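PDB 3QWT: putative GH105 family protein from Salmonella enterica subsp. enterica serovar Paratyphi A, which is of unknown function but probably hydrolyses unsaturated uronyl-containing oligosaccharides, as GH105 enzymes do. Local coordinates for residues 228-233 with 343-348; 278-283 with 292-297. All blocks are in the same frame, centred on the assembly; numbering follows the deposited sequence.

Both contacts lie in the alpha/alpha toroid, their centres about 13 Å apart, where helix-starting segments meet the loops that join helices. Along the chain the order is 228-233, 278-283, 292-297, 343-348, so interaction 2, a local turn-back into helix 294-309, falls between the two halves of interaction 1, which brings the start of helix 231-248 to a loop over 100 residues later. The two contacts touch directly. Arg232 NH2 reaches Ser295 OG at 2.8 Å, probably as a hydrogen bond, and Ala231 N lies 3.0 Å from Thr283 O. The beginnings of helices 231-248 and 294-309 are thus tied together, and with them the loop at 343-348.

Interaction 1: 228-233 with 343-348; sequences ARWARG and FGTGMG
In the alpha/alpha toroid, Trp230 and Arg232 at the start of helix 231-248 meet Thr345 and Phe343 in the long loop between helices 318-330 and 351-355. Trp230 occupies the N-cap position, and the benzo part of its indole does the touching: CZ2 lies 3.5 Å from Thr345 CB. Thr345 CG2 sits over the rim of one indole face, 3.8 Å above the plane, while Arg232 CB and Gly233 N cover the opposite face, so the ring is sandwiched between its own helix turn and the loop. Tyr354 and His215 also meet this ring.

Arg232 leaves the helix with CG anti to N (chi1 178°) and then bends at chi2 and chi3, which sets the guanidinium beside the indole edge, NH1 in the plane of the ring and Trp230 CZ2 over the rim of one guanidinium face. Phe343 O lies at the guanidinium edge, close to its plane. The other terminal nitrogen, NH2, hydrogen-bonds Ser295 and Ser342, and these partners fix how the flat group is turned. A bound glycerol, probably from the crystallisation liquor, hydrogen-bonds Thr345 O, consistent with a pocket beside this loop. Thr345 also braces the loop from within: the Phe343 carbonyl, its O 2.9 Å from Arg232 NH1, accepts the threonine hydroxyl, with Thr345 OG1 to Phe343 O 3.0 Å and a C=O...O angle of 159°.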
ATOM      1  N   ALA A 228      24.541  38.206  21.050  1.00 41.11           N
ATOM      2  CA  ALA A 228      23.967  39.221  20.181  1.00 42.71           C
ATOM      3  C   ALA A 228      22.634  38.796  19.576  1.00 43.47           C
ATOM      4  O   ALA A 228      22.517  37.736  18.956  1.00 42.43           O
ATOM      5  CB  ALA A 228      24.963  39.596  19.074  1.00 48.98           C
ATOM      6  N   ARG A 229      21.616  39.622  19.765  1.00 35.61           N
ATOM      7  CA  ARG A 229      20.343  39.343  19.138  1.00 43.90           C
ATOM      8  C   ARG A 229      20.343  40.124  17.838  1.00 42.57           C
ATOM      9  O   ARG A 229      19.684  41.157  17.696  1.00 45.73           O
ATOM     10  CB  ARG A 229      19.175  39.682  20.066  1.00 38.58           C
ATOM     11  CG  ARG A 229      19.224  38.859  21.340  1.00 42.45           C
ATOM     12  CD  ARG A 229      18.073  39.158  22.296  1.00 45.07           C
ATOM     13  NE  ARG A 229      18.151  38.308  23.480  1.00 47.48           N
ATOM     14  CZ  ARG A 229      18.766  38.659  24.607  1.00 44.32           C
ATOM     15  NH1 ARG A 229      19.342  39.841  24.698  1.00 44.07           N
ATOM     16  NH2 ARG A 229      18.808  37.832  25.645  1.00 41.59           N
ATOM     17  N   TRP A 230      21.112  39.607  16.891  1.00 32.91           N
ATOM     18  CA  TRP A 230      21.440  40.345  15.677  1.00 38.75           C
ATOM     19  C   TRP A 230      20.324  40.239  14.648  1.00 38.95           C
ATOM     20  O   TRP A 230      19.770  39.166  14.421  1.00 43.41           O
ATOM     21  CB  TRP A 230      22.770  39.848  15.121  1.00 41.97           C
ATOM     22  CG  TRP A 230      23.171  40.446  13.818  1.00 44.37           C
ATOM     23  CD1 TRP A 230      23.297  41.764  13.538  1.00 46.55           C
ATOM     24  CD2 TRP A 230      23.547  39.739  12.624  1.00 38.81           C
ATOM     25  NE1 TRP A 230      23.704  41.931  12.239  1.00 48.43           N
ATOM     26  CE2 TRP A 230      23.872  40.704  11.657  1.00 37.14           C
ATOM     27  CE3 TRP A 230      23.627  38.385  12.280  1.00 47.22           C
ATOM     28  CZ2 TRP A 230      24.273  40.368  10.361  1.00 41.02           C
ATOM     29  CZ3 TRP A 230      24.031  38.043  10.982  1.00 49.48           C
ATOM     30  CH2 TRP A 230      24.342  39.030  10.044  1.00 46.72           C
ATOM     31  N   ALA A 231      19.990  41.369  14.039  1.00 38.66           N
ATOM     32  CA  ALA A 231      18.834  41.447  13.151  1.00 36.24           C
ATOM     33  C   ALA A 231      18.924  40.525  11.931  1.00 32.65           C
ATOM     34  O   ALA A 231      18.121  39.598  11.787  1.00 44.69           O
ATOM     35  CB  ALA A 231      18.598  42.893  12.712  1.00 33.82           C
ATOM     36  N   ARG A 232      19.873  40.778  11.040  1.00 35.90           N
ATOM     37  CA  ARG A 232      19.947  39.976   9.820  1.00 36.97           C
ATOM     38  C   ARG A 232      19.908  38.463  10.123  1.00 38.40           C
ATOM     39  O   ARG A 232      19.179  37.712   9.477  1.00 43.88           O
ATOM     40  CB  ARG A 232      21.142  40.370   8.934  1.00 30.63           C
ATOM     41  CG  ARG A 232      21.233  39.470   7.681  1.00 40.14           C
ATOM     42  CD  ARG A 232      21.776  40.184   6.447  1.00 41.92           C
ATOM     43  NE  ARG A 232      23.181  40.549   6.594  1.00 50.55           N
ATOM     44  CZ  ARG A 232      23.619  41.798   6.688  1.00 48.76           C
ATOM     45  NH1 ARG A 232      24.912  42.033   6.823  1.00 52.65           N
ATOM     46  NH2 ARG A 232      22.765  42.811   6.638  1.00 52.86           N
ATOM     47  N   GLY A 233      20.668  38.031  11.126  1.00 38.51           N
ATOM     48  CA  GLY A 233      20.722  36.629  11.493  1.00 37.35           C
ATOM     49  C   GLY A 233      19.356  36.053  11.816  1.00 42.79           C
ATOM     50  O   GLY A 233      19.001  34.956  11.355  1.00 39.32           O
ATOM     51  N   PHE A 343      27.075  45.606   5.753  1.00 49.41           N
ATOM     52  CA  PHE A 343      28.014  44.764   5.034  1.00 51.16           C
ATOM     53  C   PHE A 343      28.117  43.409   5.717  1.00 53.40           C
ATOM     54  O   PHE A 343      27.597  43.227   6.813  1.00 55.01           O
ATOM     55  CB  PHE A 343      29.378  45.452   4.974  1.00 52.35           C
ATOM     56  CG  PHE A 343      30.422  44.658   4.257  1.00 55.41           C
ATOM     57  CD1 PHE A 343      30.276  44.357   2.912  1.00 52.71           C
ATOM     58  CD2 PHE A 343      31.546  44.198   4.928  1.00 53.04           C
ATOM     59  CE1 PHE A 343      31.238  43.615   2.245  1.00 46.82           C
ATOM     60  CE2 PHE A 343      32.507  43.457   4.271  1.00 52.36           C
ATOM     61  CZ  PHE A 343      32.357  43.169   2.923  1.00 44.02           C
ATOM     62  N   GLY A 344      28.776  42.457   5.063  1.00 59.34           N
ATOM     63  CA  GLY A 344      28.927  41.125   5.621  1.00 60.48           C
ATOM     64  C   GLY A 344      29.336  41.208   7.074  1.00 59.61           C
ATOM     65  O   GLY A 344      30.255  41.963   7.419  1.00 58.55           O
ATOM     66  N   THR A 345      28.656  40.447   7.928  1.00 51.34           N
ATOM     67  CA  THR A 345      28.900  40.531   9.371  1.00 53.79           C
ATOM     68  C   THR A 345      29.293  39.184   9.980  1.00 50.84           C
ATOM     69  O   THR A 345      28.481  38.248  10.026  1.00 46.68           O
ATOM     70  CB  THR A 345      27.656  41.069  10.134  1.00 47.72           C
ATOM     71  OG1 THR A 345      27.340  42.389   9.689  1.00 47.64           O
ATOM     72  CG2 THR A 345      27.898  41.089  11.639  1.00 44.64           C
ATOM     73  N   GLY A 346      30.531  39.104  10.464  1.00 45.01           N
ATOM     74  CA  GLY A 346      31.021  37.927  11.163  1.00 47.15           C
ATOM     75  C   GLY A 346      30.519  37.778  12.596  1.00 48.95           C
ATOM     76  O   GLY A 346      29.572  38.452  13.026  1.00 46.02           O
HETATM   77  N   MSE A 347      31.147  36.882  13.346  1.00 46.33           N
HETATM   78  CA  MSE A 347      30.722  36.651  14.716  1.00 47.97           C
HETATM   79  C   MSE A 347      31.391  37.659  15.633  1.00 48.04           C
HETATM   80  O   MSE A 347      32.621  37.793  15.636  1.00 50.82           O
HETATM   81  CB  MSE A 347      31.056  35.232  15.170  1.00 44.78           C
HETATM   82  CG  MSE A 347      30.591  34.947  16.588  1.00 43.93           C
HETATM   83 SE   MSE A 347      28.646  34.859  16.651  0.72 48.22          SE
HETATM   84  CE  MSE A 347      28.400  33.710  15.044  1.00 27.40           C
ATOM     85  N   GLY A 348      30.582  38.371  16.404  1.00 39.04           N
ATOM     86  CA  GLY A 348      31.113  39.375  17.306  1.00 42.88           C
ATOM     87  C   GLY A 348      31.414  38.791  18.666  1.00 47.55           C
ATOM     88  O   GLY A 348      30.709  37.895  19.137  1.00 47.61           O
TER

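Interaction 2: 278-283 with 292-297; sequences SGLWHT and LEASAT
Thr297, in the first turn of helix 294-309, faces Leu280 and Trp281 of the incoming loop, where the chain turns back on itself through a single beta bridge between His282 and Leu292. With chi1 -59°, Thr297 OG1 lies beside its own backbone N and serves two partners: it donates to Glu293 O at 2.6 Å from above the carbonyl plane, and accepts from Trp281 N at 3.0 Å (N-H...O 162°). The same torsion sends CG2 to the edge of the indole, 3.5 Å from Trp281 CE3. Trp281 NE1 is held by Leu271 O, and Phe300 meets the ring edge-to-face.

Leu280 crosses Thr297 and Leu292 at about right angles. Its CD2 rests against Leu292 CB and Ala294, and its CG against the threonine. Leu292 carries CD2 over the face of the His282 imidazole, a CH-pi contact 3.6 Å from the ring centroid, while its other methyl, CD1, approaches Ser278 OG, which is hydrogen-bonded to Asp276. Ser290 O takes the bond from His282 ND1.

Glu293 caps the helix. Its backbone N donates to Trp281 O at 3.0 Å, and the side chain, bent at chi2 (-75°), curls back over the helix start. There OE2 accepts Ala296 N through its syn lone pair at 2.6 Å, and OE1 takes both N and OG of Ser295. Glu293 O also accepts Thr297 N, so Trp281, Thr297 and Glu293 form a continuous polar chain that binds the loop backbone to the first helical turn and gives N and O of both Trp281 and Glu293 partners within the buried contact.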
ATOM      1  N   SER A 278       9.438  53.326  12.380  1.00 52.49           N
ATOM      2  CA  SER A 278       9.636  53.406  10.929  1.00 52.63           C
ATOM      3  C   SER A 278       9.238  52.146  10.160  1.00 54.01           C
ATOM      4  O   SER A 278       9.281  52.122   8.927  1.00 51.59           O
ATOM      5  CB  SER A 278      11.095  53.706  10.632  1.00 48.78           C
ATOM      6  OG  SER A 278      11.907  52.700  11.206  1.00 49.11           O
ATOM      7  N   GLY A 279       8.857  51.101  10.889  1.00 51.95           N
ATOM      8  CA  GLY A 279       8.549  49.823  10.280  1.00 46.71           C
ATOM      9  C   GLY A 279       9.804  48.996  10.086  1.00 45.77           C
ATOM     10  O   GLY A 279       9.739  47.848   9.647  1.00 42.05           O
ATOM     11  N   LEU A 280      10.947  49.591  10.415  1.00 43.63           N
ATOM     12  CA  LEU A 280      12.228  48.902  10.351  1.00 46.55           C
ATOM     13  C   LEU A 280      12.625  48.351  11.715  1.00 51.05           C
ATOM     14  O   LEU A 280      12.005  48.681  12.722  1.00 54.37           O
ATOM     15  CB  LEU A 280      13.316  49.834   9.827  1.00 48.82           C
ATOM     16  CG  LEU A 280      13.576  49.741   8.316  1.00 52.71           C
ATOM     17  CD1 LEU A 280      12.442  50.351   7.485  1.00 49.35           C
ATOM     18  CD2 LEU A 280      14.897  50.394   7.982  1.00 55.22           C
ATOM     19  N   TRP A 281      13.653  47.505  11.735  1.00 45.85           N
ATOM     20  CA  TRP A 281      14.159  46.934  12.982  1.00 46.93           C
ATOM     21  C   TRP A 281      15.600  47.327  13.225  1.00 43.36           C
ATOM     22  O   TRP A 281      16.366  47.469  12.271  1.00 39.91           O
ATOM     23  CB  TRP A 281      14.091  45.406  12.948  1.00 39.61           C
ATOM     24  CG  TRP A 281      12.780  44.854  13.275  1.00 43.62           C
ATOM     25  CD1 TRP A 281      12.337  44.448  14.505  1.00 44.40           C
ATOM     26  CD2 TRP A 281      11.714  44.616  12.362  1.00 47.18           C
ATOM     27  NE1 TRP A 281      11.057  43.964  14.408  1.00 38.69           N
ATOM     28  CE2 TRP A 281      10.649  44.055  13.102  1.00 45.04           C
ATOM     29  CE3 TRP A 281      11.556  44.815  10.984  1.00 44.96           C
ATOM     30  CZ2 TRP A 281       9.439  43.692  12.508  1.00 44.23           C
ATOM     31  CZ3 TRP A 281      10.357  44.456  10.397  1.00 47.53           C
ATOM     32  CH2 TRP A 281       9.312  43.903  11.159  1.00 46.46           C
ATOM     33  N   HIS A 282      15.968  47.465  14.501  1.00 40.83           N
ATOM     34  CA  HIS A 282      17.339  47.799  14.891  1.00 46.25           C
ATOM     35  C   HIS A 282      18.327  46.637  14.670  1.00 48.72           C
ATOM     36  O   HIS A 282      17.990  45.463  14.880  1.00 46.31           O
ATOM     37  CB  HIS A 282      17.374  48.267  16.345  1.00 51.35           C
ATOM     38  CG  HIS A 282      16.520  49.466  16.614  1.00 60.08           C
ATOM     39  ND1 HIS A 282      16.955  50.758  16.391  1.00 64.80           N
ATOM     40  CD2 HIS A 282      15.258  49.575  17.097  1.00 60.28           C
ATOM     41  CE1 HIS A 282      16.000  51.606  16.724  1.00 59.32           C
ATOM     42  NE2 HIS A 282      14.961  50.915  17.161  1.00 59.44           N
ATOM     43  N   THR A 283      19.544  46.974  14.245  1.00 49.60           N
ATOM     44  CA  THR A 283      20.539  45.973  13.862  1.00 48.98           C
ATOM     45  C   THR A 283      20.924  45.103  15.055  1.00 55.89           C
ATOM     46  O   THR A 283      21.253  43.921  14.902  1.00 59.49           O
ATOM     47  CB  THR A 283      21.779  46.610  13.199  1.00 51.25           C
ATOM     48  OG1 THR A 283      22.514  45.603  12.502  1.00 50.65           O
ATOM     49  CG2 THR A 283      22.679  47.275  14.234  1.00 48.03           C
ATOM     50  N   LEU A 292      19.048  51.361  12.397  1.00 52.67           N
ATOM     51  CA  LEU A 292      18.081  50.493  11.758  1.00 53.47           C
ATOM     52  C   LEU A 292      18.776  49.766  10.605  1.00 49.85           C
ATOM     53  O   LEU A 292      19.715  50.293  10.019  1.00 46.66           O
ATOM     54  CB  LEU A 292      16.914  51.329  11.243  1.00 54.71           C
ATOM     55  CG  LEU A 292      16.198  52.110  12.343  1.00 53.00           C
ATOM     56  CD1 LEU A 292      15.244  53.104  11.740  1.00 51.78           C
ATOM     57  CD2 LEU A 292      15.466  51.151  13.266  1.00 51.04           C
ATOM     58  N   GLU A 293      18.334  48.553  10.288  1.00 42.68           N
ATOM     59  CA  GLU A 293      18.963  47.817   9.208  1.00 39.73           C
ATOM     60  C   GLU A 293      17.911  47.240   8.260  1.00 42.12           C
ATOM     61  O   GLU A 293      17.070  46.409   8.639  1.00 38.80           O
ATOM     62  CB  GLU A 293      19.899  46.747   9.770  1.00 44.61           C
ATOM     63  CG  GLU A 293      20.994  46.292   8.818  1.00 50.64           C
ATOM     64  CD  GLU A 293      20.473  45.373   7.721  1.00 52.51           C
ATOM     65  OE1 GLU A 293      20.885  45.521   6.556  1.00 57.77           O
ATOM     66  OE2 GLU A 293      19.652  44.496   8.026  1.00 49.55           O
ATOM     67  N   ALA A 294      17.978  47.701   7.020  1.00 45.93           N
ATOM     68  CA  ALA A 294      16.984  47.409   5.997  1.00 48.39           C
ATOM     69  C   ALA A 294      16.922  45.953   5.499  1.00 45.34           C
ATOM     70  O   ALA A 294      15.844  45.446   5.188  1.00 49.65           O
ATOM     71  CB  ALA A 294      17.171  48.363   4.820  1.00 43.43           C
ATOM     72  N   SER A 295      18.058  45.277   5.412  1.00 41.79           N
ATOM     73  CA  SER A 295      18.045  43.957   4.800  1.00 41.29           C
ATOM     74  C   SER A 295      17.429  42.935   5.753  1.00 43.24           C
ATOM     75  O   SER A 295      16.629  42.092   5.341  1.00 40.41           O
ATOM     76  CB  SER A 295      19.440  43.530   4.336  1.00 40.83           C
ATOM     77  OG  SER A 295      20.337  43.349   5.418  1.00 40.94           O
ATOM     78  N   ALA A 296      17.805  43.014   7.025  1.00 42.56           N
ATOM     79  CA  ALA A 296      17.159  42.206   8.061  1.00 40.17           C
ATOM     80  C   ALA A 296      15.666  42.497   8.040  1.00 36.15           C
ATOM     81  O   ALA A 296      14.842  41.583   7.981  1.00 35.52           O
ATOM     82  CB  ALA A 296      17.749  42.522   9.436  1.00 40.74           C
ATOM     83  N   THR A 297      15.328  43.788   8.082  1.00 42.99           N
ATOM     84  CA  THR A 297      13.938  44.236   7.992  1.00 41.31           C
ATOM     85  C   THR A 297      13.209  43.574   6.807  1.00 42.06           C
ATOM     86  O   THR A 297      12.061  43.152   6.936  1.00 44.77           O
ATOM     87  CB  THR A 297      13.840  45.792   7.896  1.00 43.51           C
ATOM     88  OG1 THR A 297      14.457  46.393   9.041  1.00 42.41           O
ATOM     89  CG2 THR A 297      12.391  46.235   7.840  1.00 40.02           C
TER